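Local atomic coordinates of glycoside hydrolase family 43 (Halothermothrix orenii, PDB entry 4QQS), a protein that hydrolyses O-glycosidic bonds as a thermostable five-bladed beta-propeller of glycoside hydrolase family 43, with alpha-L-arabinofuranosidase activity. Residues Phe124-Ile129 against Trp193-Phe198; Tyr140-Cys145 against Ser156-Gln161; Tyr220-Ala225 against Gly255-Thr260. One frame throughout, in Å; residues are numbered along the deposited sequence.

Contact 1: Phe124-Ile129 against Trp193-Phe198; sequences FIDAHI and WNEGPF. With EPE (4-(2-hydroxyethyl)-1-piperazine ethanesulfonic acid), chain C.
Asp126 meets Glu195 and Gly196 through one carboxylate oxygen. Gly196 N gives a hydrogen bond to Asp126 OD2 at 2.9 Å. The bond is bent (141° at the hydrogen) and arrives from above the carboxylate plane. The hydroxyl O8 of the bound HEPES molecule also bonds to Asp126 OD2, at 2.7 Å, so two donors hold this oxygen. Glu195 places its CG between its own backbone N and carbonyl carbon (chi1 65°) and then runs out straight. This brings Glu195 OE1 to 4.1 Å from Asp126 OD2. HEPES N4 makes only weak hydrogen bonds to the two Glu195 oxygens. Glu195 OE2 is also hydrogen-bonded to the Tyr220 hydroxyl, and His128 ND1 to Glu75. Glu195 is the predicted proton donor, and Asp126 is predicted to tune and orient it. HEPES, probably from the crystallisation liquor, therefore lies in the likely active site.

A water bridges the backbones farther along. It donates to Asp126 O and to Pro197 O, each at 2.9 Å.

The remaining contacts are packing. The Pro197 ring lies against the Asp126 backbone, with CG 3.8 Å from Asp126 O. His128 sends CG anti to its backbone N (chi1 171°), which lays its ring over the Phe198 backbone. Phe198 CA sits over the ring centre in a CH-pi contact, 3.7 Å from the centroid. The two rings meet obliquely, with His128 CE1 above the Phe198 face and 3.4 Å from Phe198 CD2.

The two strands run nearly parallel but share no direct backbone hydrogen bond. Strand 124-131 pairs with strand 137-143. Strand 191-202 pairs with 153-162 and with 205-212. Ile125 also packs against Trp72 of strand 72-79 and Ser88 of strand 82-90.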
loop_
_atom_site.group_PDB
_atom_site.type_symbol
_atom_site.label_atom_id
_atom_site.label_comp_id
_atom_site.label_asym_id
_atom_site.label_seq_id
_atom_site.Cartn_x
_atom_site.Cartn_y
_atom_site.Cartn_z
ATOM N N PHE A 124 -6.128 -4.239 12.853
ATOM C CA PHE A 124 -4.881 -3.910 12.182
ATOM C C PHE A 124 -5.038 -4.172 10.698
ATOM O O PHE A 124 -5.618 -5.186 10.305
ATOM C CB PHE A 124 -3.721 -4.756 12.735
ATOM C CG PHE A 124 -3.517 -4.577 14.197
ATOM C CD1 PHE A 124 -2.719 -3.555 14.667
ATOM C CD2 PHE A 124 -4.142 -5.403 15.115
ATOM C CE1 PHE A 124 -2.547 -3.365 16.027
ATOM C CE2 PHE A 124 -3.967 -5.218 16.475
ATOM C CZ PHE A 124 -3.169 -4.208 16.931
ATOM N N ILE A 125 -4.499 -3.260 9.888
ATOM C CA ILE A 125 -4.583 -3.349 8.438
ATOM C C ILE A 125 -3.311 -2.796 7.792
ATOM O O ILE A 125 -2.416 -2.285 8.472
ATOM C CB ILE A 125 -5.809 -2.568 7.871
ATOM C CG1 ILE A 125 -5.641 -1.048 8.015
ATOM C CG2 ILE A 125 -7.116 -3.037 8.522
ATOM C CD1 ILE A 125 -6.663 -0.250 7.242
ATOM N N ASP A 126 -3.232 -2.908 6.471
ATOM C CA ASP A 126 -2.224 -2.204 5.686
ATOM C C ASP A 126 -0.793 -2.622 6.010
ATOM O O ASP A 126 0.133 -1.813 5.945
ATOM C CB ASP A 126 -2.363 -0.679 5.791
ATOM C CG ASP A 126 -3.496 -0.110 4.960
ATOM O OD1 ASP A 126 -4.158 -0.862 4.229
ATOM O OD2 ASP A 126 -3.723 1.117 5.051
ATOM N N ALA A 127 -0.586 -3.906 6.278
ATOM C CA ALA A 127 0.765 -4.406 6.453
ATOM C C ALA A 127 1.627 -4.170 5.213
ATOM O O ALA A 127 1.180 -4.304 4.071
ATOM C CB ALA A 127 0.754 -5.878 6.777
ATOM N N HIS A 128 2.884 -3.852 5.479
ATOM C CA HIS A 128 3.884 -3.616 4.458
ATOM C C HIS A 128 5.200 -4.155 5.000
ATOM O O HIS A 128 5.681 -3.689 6.016
ATOM C CB HIS A 128 4.003 -2.122 4.178
ATOM C CG HIS A 128 5.162 -1.778 3.306
ATOM N ND1 HIS A 128 5.189 -2.062 1.962
ATOM C CD2 HIS A 128 6.357 -1.204 3.595
ATOM C CE1 HIS A 128 6.358 -1.684 1.464
ATOM N NE2 HIS A 128 7.081 -1.153 2.430
ATOM N N ILE A 129 5.771 -5.146 4.330
ATOM C CA ILE A 129 7.050 -5.699 4.742
ATOM C C ILE A 129 8.152 -5.101 3.881
ATOM O O ILE A 129 8.113 -5.190 2.657
ATOM C CB ILE A 129 7.072 -7.253 4.676
ATOM C CG1 ILE A 129 6.036 -7.840 5.640
ATOM C CG2 ILE A 129 8.470 -7.776 5.024
ATOM C CD1 ILE A 129 5.873 -9.357 5.554
ATOM N N TRP A 193 -6.499 9.818 9.836
ATOM C CA TRP A 193 -5.772 8.685 9.285
ATOM C C TRP A 193 -4.349 8.988 8.861
ATOM O O TRP A 193 -4.100 9.957 8.143
ATOM C CB TRP A 193 -6.461 8.168 8.014
ATOM C CG TRP A 193 -7.851 7.681 8.169
ATOM C CD1 TRP A 193 -8.261 6.403 8.324
ATOM C CD2 TRP A 193 -9.046 8.489 8.130
ATOM N NE1 TRP A 193 -9.634 6.361 8.375
ATOM C CE2 TRP A 193 -10.138 7.632 8.270
ATOM C CE3 TRP A 193 -9.281 9.867 7.979
ATOM C CZ2 TRP A 193 -11.457 8.103 8.285
ATOM C CZ3 TRP A 193 -10.574 10.330 7.980
ATOM C CH2 TRP A 193 -11.643 9.453 8.143
ATOM N N ASN A 194 -3.438 8.098 9.255
ATOM C CA ASN A 194 -2.219 7.835 8.492
ATOM C C ASN A 194 -2.271 6.342 8.178
ATOM O O ASN A 194 -2.339 5.512 9.102
ATOM C CB ASN A 194 -0.926 8.115 9.272
ATOM C CG ASN A 194 -0.531 9.592 9.407
ATOM O OD1 ASN A 194 0.467 9.869 10.067
ATOM N ND2 ASN A 194 -1.264 10.520 8.802
ATOM N N GLU A 195 -2.256 5.999 6.894
ATOM C CA GLU A 195 -2.392 4.600 6.516
ATOM C C GLU A 195 -1.612 4.326 5.240
ATOM O O GLU A 195 -0.935 5.193 4.706
ATOM C CB GLU A 195 -3.869 4.185 6.433
ATOM C CG GLU A 195 -4.635 4.903 5.343
ATOM C CD GLU A 195 -6.137 4.584 5.315
ATOM O OE1 GLU A 195 -6.636 3.818 6.162
ATOM O OE2 GLU A 195 -6.828 5.102 4.411
ATOM N N GLY A 196 -1.660 3.089 4.779
ATOM C CA GLY A 196 -0.968 2.748 3.553
ATOM C C GLY A 196 0.525 3.027 3.486
ATOM O O GLY A 196 1.009 3.560 2.483
ATOM N N PRO A 197 1.297 2.620 4.499
ATOM C CA PRO A 197 2.752 2.827 4.416
ATOM C C PRO A 197 3.407 2.052 3.275
ATOM O O PRO A 197 3.025 0.913 2.996
ATOM C CB PRO A 197 3.260 2.302 5.764
ATOM C CG PRO A 197 2.218 1.305 6.195
ATOM C CD PRO A 197 0.906 1.901 5.725
ATOM N N PHE A 198 4.428 2.656 2.686
ATOM C CA PHE A 198 5.294 1.984 1.724
ATOM C C PHE A 198 6.683 2.605 1.870
ATOM O O PHE A 198 6.800 3.814 1.791
ATOM C CB PHE A 198 4.783 2.148 0.279
ATOM C CG PHE A 198 5.492 1.240 -0.694
ATOM C CD1 PHE A 198 6.773 1.518 -1.120
ATOM C CD2 PHE A 198 4.904 0.049 -1.122
ATOM C CE1 PHE A 198 7.445 0.652 -1.973
ATOM C CE2 PHE A 198 5.581 -0.798 -1.988
ATOM C CZ PHE A 198 6.840 -0.497 -2.388
HETATM N N1 EPE C . -11.325 1.977 4.723
HETATM C C2 EPE C . -10.971 2.239 3.316
HETATM C C3 EPE C . -9.640 2.976 3.233
HETATM N N4 EPE C . -8.610 2.170 3.842
HETATM C C5 EPE C . -8.893 1.855 5.226
HETATM C C6 EPE C . -10.256 1.167 5.342
HETATM C C7 EPE C . -8.062 1.121 3.000
HETATM C C8 EPE C . -6.632 0.730 3.346
HETATM O O8 EPE C . -5.866 1.870 3.665
HETATM C C9 EPE C . -12.580 1.204 4.728
HETATM C C10 EPE C . -13.462 1.625 5.899
HETATM S S EPE C . -15.043 0.739 5.952
HETATM O O1S EPE C . -14.882 -0.614 5.426
HETATM O O2S EPE C . -15.512 0.655 7.335
HETATM O O3S EPE C . -16.044 1.462 5.172
HETATM O O HOH W 1 0.475 -0.449 3.413
#

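Contact 2: Tyr140-Cys145 against Ser156-Gln161; sequences YYVKDC and SQIYVQ
Tyr140-Lys143 and Gln157-Val160 pair as antiparallel neighbours in one sheet of the beta-propeller. Tyr141 and Tyr159 form a hydrogen-bonded pair, with Tyr141 N to Tyr159 O at 2.9 Å and Tyr159 N to Tyr141 O at 2.8 Å. Lys143 and Gln157 form the next one. Here Lys143 N to Gln157 O is 2.9 Å, while Gln157 N to Lys143 O is longer at 3.2 Å. Tyr140-Val160 and Val142-Ile158 are the non-hydrogen-bonded pairs.

Strand 137-143 stands between 124-131, which it also pairs with, and 153-162. Tyr140, Val142, Ile158 and Val160 share one face, where Val142 packs against Asp126, a residue predicted to matter for catalysis. On this face Val160 CG2 lies over the Tyr140 ring, 3.6 Å from its centroid and offset toward the rim. The Tyr140 hydroxyl bonds to Pro230 O.

On the other face, Tyr141 has CG between its backbone N and carbonyl carbon (chi1 58°), which swings the ring over the partner strand. Tyr159 CB sits over that ring, 4.0 Å from its centroid. The Tyr141 hydroxyl donates to Gln161 OE1 at 2.6 Å, and Arg120 bonds to both oxygens. The Lys143 chain is extended and passes the Tyr159 ring. One water links Lys143 NZ to Tyr159 OH, which also donates to Gln157 OE1.

Past the last bridge, Lys143-Gln157, Ser156 OG accepts from Cys145 N at 2.9 Å. A second water joins Ser156 OG to Asp144 OD1, while Asp144 OD2 bonds to Ser146.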
loop_
_atom_site.group_PDB
_atom_site.type_symbol
_atom_site.label_atom_id
_atom_site.label_comp_id
_atom_site.label_asym_id
_atom_site.label_seq_id
_atom_site.Cartn_x
_atom_site.Cartn_y
_atom_site.Cartn_z
ATOM N N TYR A 140 5.588 -2.670 8.671
ATOM C CA TYR A 140 4.888 -1.424 8.960
ATOM C C TYR A 140 3.412 -1.750 8.841
ATOM O O TYR A 140 3.013 -2.428 7.916
ATOM C CB TYR A 140 5.295 -0.345 7.930
ATOM C CG TYR A 140 6.748 0.013 8.025
ATOM C CD1 TYR A 140 7.719 -0.742 7.386
ATOM C CD2 TYR A 140 7.164 1.082 8.788
ATOM C CE1 TYR A 140 9.065 -0.451 7.534
ATOM C CE2 TYR A 140 8.507 1.396 8.929
ATOM C CZ TYR A 140 9.461 0.620 8.303
ATOM O OH TYR A 140 10.799 0.856 8.435
ATOM N N TYR A 141 2.605 -1.295 9.789
ATOM C CA TYR A 141 1.195 -1.643 9.771
ATOM C C TYR A 141 0.388 -0.583 10.494
ATOM O O TYR A 141 0.929 0.243 11.218
ATOM C CB TYR A 141 0.970 -3.025 10.391
ATOM C CG TYR A 141 1.468 -3.156 11.814
ATOM C CD1 TYR A 141 0.648 -2.886 12.887
ATOM C CD2 TYR A 141 2.774 -3.538 12.086
ATOM C CE1 TYR A 141 1.102 -3.010 14.190
ATOM C CE2 TYR A 141 3.240 -3.656 13.390
ATOM C CZ TYR A 141 2.397 -3.399 14.437
ATOM O OH TYR A 141 2.816 -3.497 15.753
ATOM N N VAL A 142 -0.919 -0.626 10.293
ATOM C CA VAL A 142 -1.821 0.373 10.832
ATOM C C VAL A 142 -2.640 -0.205 11.980
ATOM O O VAL A 142 -3.271 -1.254 11.845
ATOM C CB VAL A 142 -2.772 0.889 9.742
ATOM C CG1 VAL A 142 -3.829 1.810 10.317
ATOM C CG2 VAL A 142 -1.966 1.617 8.660
ATOM N N LYS A 143 -2.617 0.504 13.107
ATOM C CA LYS A 143 -3.555 0.295 14.210
ATOM C C LYS A 143 -4.766 1.152 13.873
ATOM O O LYS A 143 -4.713 2.365 13.936
ATOM C CB LYS A 143 -2.894 0.702 15.530
ATOM C CG LYS A 143 -3.664 0.326 16.784
ATOM C CD LYS A 143 -2.900 0.743 18.055
ATOM C CE LYS A 143 -3.509 0.131 19.298
ATOM N NZ LYS A 143 -2.954 0.649 20.554
ATOM N N ASP A 144 -5.817 0.476 13.397
ATOM C CA ASP A 144 -6.900 1.131 12.684
ATOM C C ASP A 144 -7.836 1.941 13.576
ATOM O O ASP A 144 -8.210 1.520 14.675
ATOM C CB ASP A 144 -7.699 0.073 11.925
ATOM C CG ASP A 144 -8.759 0.670 11.021
ATOM O OD1 ASP A 144 -8.394 1.250 9.979
ATOM O OD2 ASP A 144 -9.955 0.536 11.363
ATOM N N CYS A 145 -8.234 3.103 13.064
ATOM C CA CYS A 145 -9.160 4.016 13.729
ATOM C C CYS A 145 -10.447 3.380 14.242
ATOM O O CYS A 145 -10.995 3.879 15.221
ATOM C CB CYS A 145 -9.503 5.163 12.778
ATOM S SG CYS A 145 -10.270 4.648 11.250
ATOM N N SER A 156 -6.057 6.381 13.016
ATOM C CA SER A 156 -5.195 5.353 12.454
ATOM C C SER A 156 -3.744 5.781 12.567
ATOM O O SER A 156 -3.366 6.854 12.087
ATOM C CB SER A 156 -5.552 5.059 10.999
ATOM O OG SER A 156 -6.777 4.351 10.920
ATOM N N GLN A 157 -2.949 4.952 13.238
ATOM C CA GLN A 157 -1.522 5.175 13.461
ATOM C C GLN A 157 -0.712 4.097 12.754
ATOM O O GLN A 157 -1.158 2.949 12.678
ATOM C CB GLN A 157 -1.201 5.063 14.952
ATOM C CG GLN A 157 -1.980 5.963 15.880
ATOM C CD GLN A 157 -1.655 5.612 17.319
ATOM O OE1 GLN A 157 -1.889 4.484 17.747
ATOM N NE2 GLN A 157 -1.054 6.545 18.049
ATOM N N ILE A 158 0.475 4.457 12.265
ATOM C CA ILE A 158 1.386 3.480 11.685
ATOM C C ILE A 158 2.464 3.103 12.686
ATOM O O ILE A 158 3.149 3.983 13.206
ATOM C CB ILE A 158 2.005 4.008 10.381
ATOM C CG1 ILE A 158 0.916 4.190 9.319
ATOM C CG2 ILE A 158 3.100 3.070 9.865
ATOM C CD1 ILE A 158 1.332 5.048 8.129
ATOM N N TYR A 159 2.571 1.801 12.940
ATOM C CA TYR A 159 3.586 1.206 13.785
ATOM C C TYR A 159 4.568 0.423 12.927
ATOM O O TYR A 159 4.272 0.039 11.800
ATOM C CB TYR A 159 2.935 0.268 14.820
ATOM C CG TYR A 159 2.216 1.002 15.915
ATOM C CD1 TYR A 159 0.921 1.477 15.727
ATOM C CD2 TYR A 159 2.830 1.248 17.134
ATOM C CE1 TYR A 159 0.256 2.177 16.702
ATOM C CE2 TYR A 159 2.165 1.954 18.131
ATOM C CZ TYR A 159 0.884 2.413 17.904
ATOM O OH TYR A 159 0.237 3.113 18.896
ATOM N N VAL A 160 5.734 0.163 13.502
ATOM C CA VAL A 160 6.739 -0.682 12.883
ATOM C C VAL A 160 7.315 -1.637 13.911
ATOM O O VAL A 160 7.506 -1.287 15.078
ATOM C CB VAL A 160 7.870 0.152 12.216
ATOM C CG1 VAL A 160 8.544 1.099 13.203
ATOM C CG2 VAL A 160 8.898 -0.746 11.536
ATOM N N GLN A 161 7.588 -2.858 13.464
ATOM C CA GLN A 161 8.418 -3.793 14.211
ATOM C C GLN A 161 9.350 -4.527 13.271
ATOM O O GLN A 161 9.004 -4.851 12.138
ATOM C CB GLN A 161 7.564 -4.818 14.971
ATOM C CG GLN A 161 6.852 -4.204 16.160
ATOM C CD GLN A 161 5.902 -5.143 16.848
ATOM O OE1 GLN A 161 4.705 -5.173 16.540
ATOM N NE2 GLN A 161 6.419 -5.915 17.796
HETATM O O HOH W 2 -0.343 1.543 21.158
HETATM O O HOH W 3 -6.616 2.964 8.722
#

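Contact 3: Tyr220-Ala225 against Gly255-Thr260. With NA (sodium ion), chain D.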
loop_
_atom_site.group_PDB
_atom_site.type_symbol
_atom_site.label_atom_id
_atom_site.label_comp_id
_atom_site.label_asym_id
_atom_site.label_seq_id
_atom_site.Cartn_x
_atom_site.Cartn_y
_atom_site.Cartn_z
ATOM N N TYR A 220 -8.133 12.784 0.160
ATOM C CA TYR A 220 -7.197 11.679 0.351
ATOM C C TYR A 220 -5.947 12.020 -0.450
ATOM O O TYR A 220 -6.040 12.467 -1.591
ATOM C CB TYR A 220 -7.803 10.369 -0.111
ATOM C CG TYR A 220 -7.203 9.114 0.474
ATOM C CD1 TYR A 220 -7.182 8.906 1.841
ATOM C CD2 TYR A 220 -6.714 8.110 -0.344
ATOM C CE1 TYR A 220 -6.701 7.717 2.381
ATOM C CE2 TYR A 220 -6.233 6.921 0.175
ATOM C CZ TYR A 220 -6.239 6.723 1.532
ATOM O OH TYR A 220 -5.776 5.511 2.004
ATOM N N SER A 221 -4.774 11.863 0.156
ATOM C CA SER A 221 -3.542 12.301 -0.487
ATOM C C SER A 221 -2.343 11.646 0.179
ATOM O O SER A 221 -2.463 11.065 1.270
ATOM C CB SER A 221 -3.439 13.827 -0.485
ATOM O OG SER A 221 -3.970 14.405 0.697
ATOM N N ILE A 222 -1.203 11.739 -0.494
ATOM C CA ILE A 222 0.013 11.033 -0.121
ATOM C C ILE A 222 1.089 11.998 0.333
ATOM O O ILE A 222 1.372 12.999 -0.342
ATOM C CB ILE A 222 0.534 10.202 -1.317
ATOM C CG1 ILE A 222 -0.493 9.119 -1.657
ATOM C CG2 ILE A 222 1.902 9.605 -1.022
ATOM C CD1 ILE A 222 -0.287 8.459 -2.999
ATOM N N GLY A 223 1.693 11.678 1.478
ATOM C CA GLY A 223 2.855 12.377 1.981
ATOM C C GLY A 223 3.984 11.397 2.227
ATOM O O GLY A 223 3.842 10.195 2.000
ATOM N N TYR A 224 5.100 11.901 2.752
ATOM C CA TYR A 224 6.144 11.003 3.224
ATOM C C TYR A 224 6.812 11.506 4.486
ATOM O O TYR A 224 6.693 12.682 4.862
ATOM C CB TYR A 224 7.192 10.699 2.136
ATOM C CG TYR A 224 8.185 11.801 1.852
ATOM C CD1 TYR A 224 9.428 11.824 2.451
ATOM C CD2 TYR A 224 7.876 12.815 0.960
ATOM C CE1 TYR A 224 10.340 12.821 2.159
ATOM C CE2 TYR A 224 8.783 13.807 0.658
ATOM C CZ TYR A 224 10.007 13.811 1.269
ATOM O OH TYR A 224 10.911 14.790 0.936
ATOM N N ALA A 225 7.537 10.582 5.108
ATOM C CA ALA A 225 8.405 10.851 6.233
ATOM C C ALA A 225 9.755 10.219 5.965
ATOM O O ALA A 225 9.862 9.298 5.157
ATOM C CB ALA A 225 7.810 10.300 7.523
ATOM N N GLY A 255 -4.086 8.065 -3.679
ATOM C CA GLY A 255 -3.707 7.441 -2.429
ATOM C C GLY A 255 -3.302 5.991 -2.497
ATOM O O GLY A 255 -3.297 5.348 -3.545
ATOM N N HIS A 256 -2.940 5.543 -1.289
ATOM C CA HIS A 256 -2.523 4.171 -0.950
ATOM C C HIS A 256 -1.676 3.561 -2.026
ATOM O O HIS A 256 -2.101 2.660 -2.773
ATOM C CB HIS A 256 -3.742 3.252 -0.537
ATOM C CG HIS A 256 -3.331 2.005 0.207
ATOM N ND1 HIS A 256 -3.774 1.615 1.421
ATOM C CD2 HIS A 256 -2.468 1.088 -0.164
ATOM C CE1 HIS A 256 -3.212 0.505 1.741
ATOM N NE2 HIS A 256 -2.396 0.165 0.801
ATOM N N ASN A 257 -0.423 4.012 -2.067
ATOM C CA ASN A 257 0.450 3.713 -3.170
ATOM C C ASN A 257 1.460 2.601 -2.903
ATOM O O ASN A 257 1.778 2.233 -1.767
ATOM C CB ASN A 257 1.214 4.960 -3.582
ATOM C CG ASN A 257 2.306 5.323 -2.598
ATOM O OD1 ASN A 257 2.052 5.918 -1.550
ATOM N ND2 ASN A 257 3.541 4.934 -2.924
ATOM N N SER A 258 1.999 2.098 -4.007
ATOM C CA SER A 258 3.234 1.334 -4.001
ATOM C C SER A 258 4.234 2.017 -4.935
ATOM O O SER A 258 3.936 3.073 -5.509
ATOM C CB SER A 258 2.964 -0.120 -4.387
ATOM O OG SER A 258 2.329 -0.226 -5.651
ATOM N N VAL A 259 5.444 1.465 -5.007
ATOM C CA VAL A 259 6.509 2.000 -5.847
ATOM C C VAL A 259 7.166 0.829 -6.580
ATOM O O VAL A 259 7.402 -0.215 -5.981
ATOM C CB VAL A 259 7.581 2.724 -5.010
ATOM C CG1 VAL A 259 8.679 3.280 -5.908
ATOM C CG2 VAL A 259 6.961 3.840 -4.187
ATOM N N THR A 260 7.454 1.016 -7.863
ATOM C CA THR A 260 8.181 0.022 -8.633
ATOM C C THR A 260 9.107 0.760 -9.605
ATOM O O THR A 260 9.229 1.990 -9.553
ATOM C CB THR A 260 7.194 -0.944 -9.324
ATOM O OG1 THR A 260 7.900 -2.038 -9.909
ATOM C CG2 THR A 260 6.375 -0.236 -10.374
HETATM NA NA NA D . 0.065 -1.037 1.151
HETATM O O HOH W 4 0.648 1.412 0.495
HETATM O O HOH W 5 -0.208 -1.682 -0.891
HETATM O O HOH W 1 0.475 -0.449 3.413
HETATM O O HOH W 6 -1.014 -2.644 2.292
#
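The Tyr220 and His256 side chains run alongside each other in the same direction. The Tyr220 hydroxyl lies near the plane of the His256 ring, at its edge, and comes 4.0 Å from His256 CB. The CD2-CE2 side of the tyrosine ring passes close to the backbone: Tyr220 CE2 is 3.7 Å from Gly255 CA. Tyr220 reaches there with CG anti to its backbone N (chi1 -158°). Its hydroxyl goes on to bond Glu195.

Ile222, two residues on, points to the same segment and shares the same glycine. Its CD1 is 3.6 Å from Gly255 CA. Ile222 also lies across the Asn257 side chain, with CG2 3.7 Å from Asn257 OD1. No hydrogen bond joins the two segments, so van der Waals packing carries the contact.

The His256 imidazole reaches past this packing to a sodium ion. His256 NE2 binds the ion at 2.8 Å. Four waters and Glu75 OE2 complete the six ligands seen. One of the waters, 2.6 Å from the sodium ion, lies 2.7 Å from the O atom of Asn257, the residue after the corner at His256, and links the metal shell to the chain. The other ring nitrogen, His256 ND1, is hydrogen-bonded to HEPES. The histidine thus stands between metal and pocket. A metal ion held mainly by water beside a histidine, near the centre of the propeller, is consistent with the central metal site of many family 43 enzymes.

Contact 1 touches both other contacts. Contact 2 joins it through the pairing of strands 124-131 and 137-143: Ile125 O to Val142 N is 2.9 Å and His128 N to Tyr140 O is 2.8 Å, both probable hydrogen bonds. Contact 3 meets it at the likely active site. Tyr220 OH is 2.7 Å from Glu195 OE2, and His256 CE1 is 3.0 Å from Asp126 OD1. Phe198 also packs on Ser258 and Val259. The water between Asp126 O and Pro197 O is a sodium ligand, so contacts 1 and 3 share the metal site. Contacts 2 and 3 do not touch; their nearest atoms are about 7 Å apart. Asp17, the predicted proton acceptor, lies about 5 Å from Asp126, side chain to side chain.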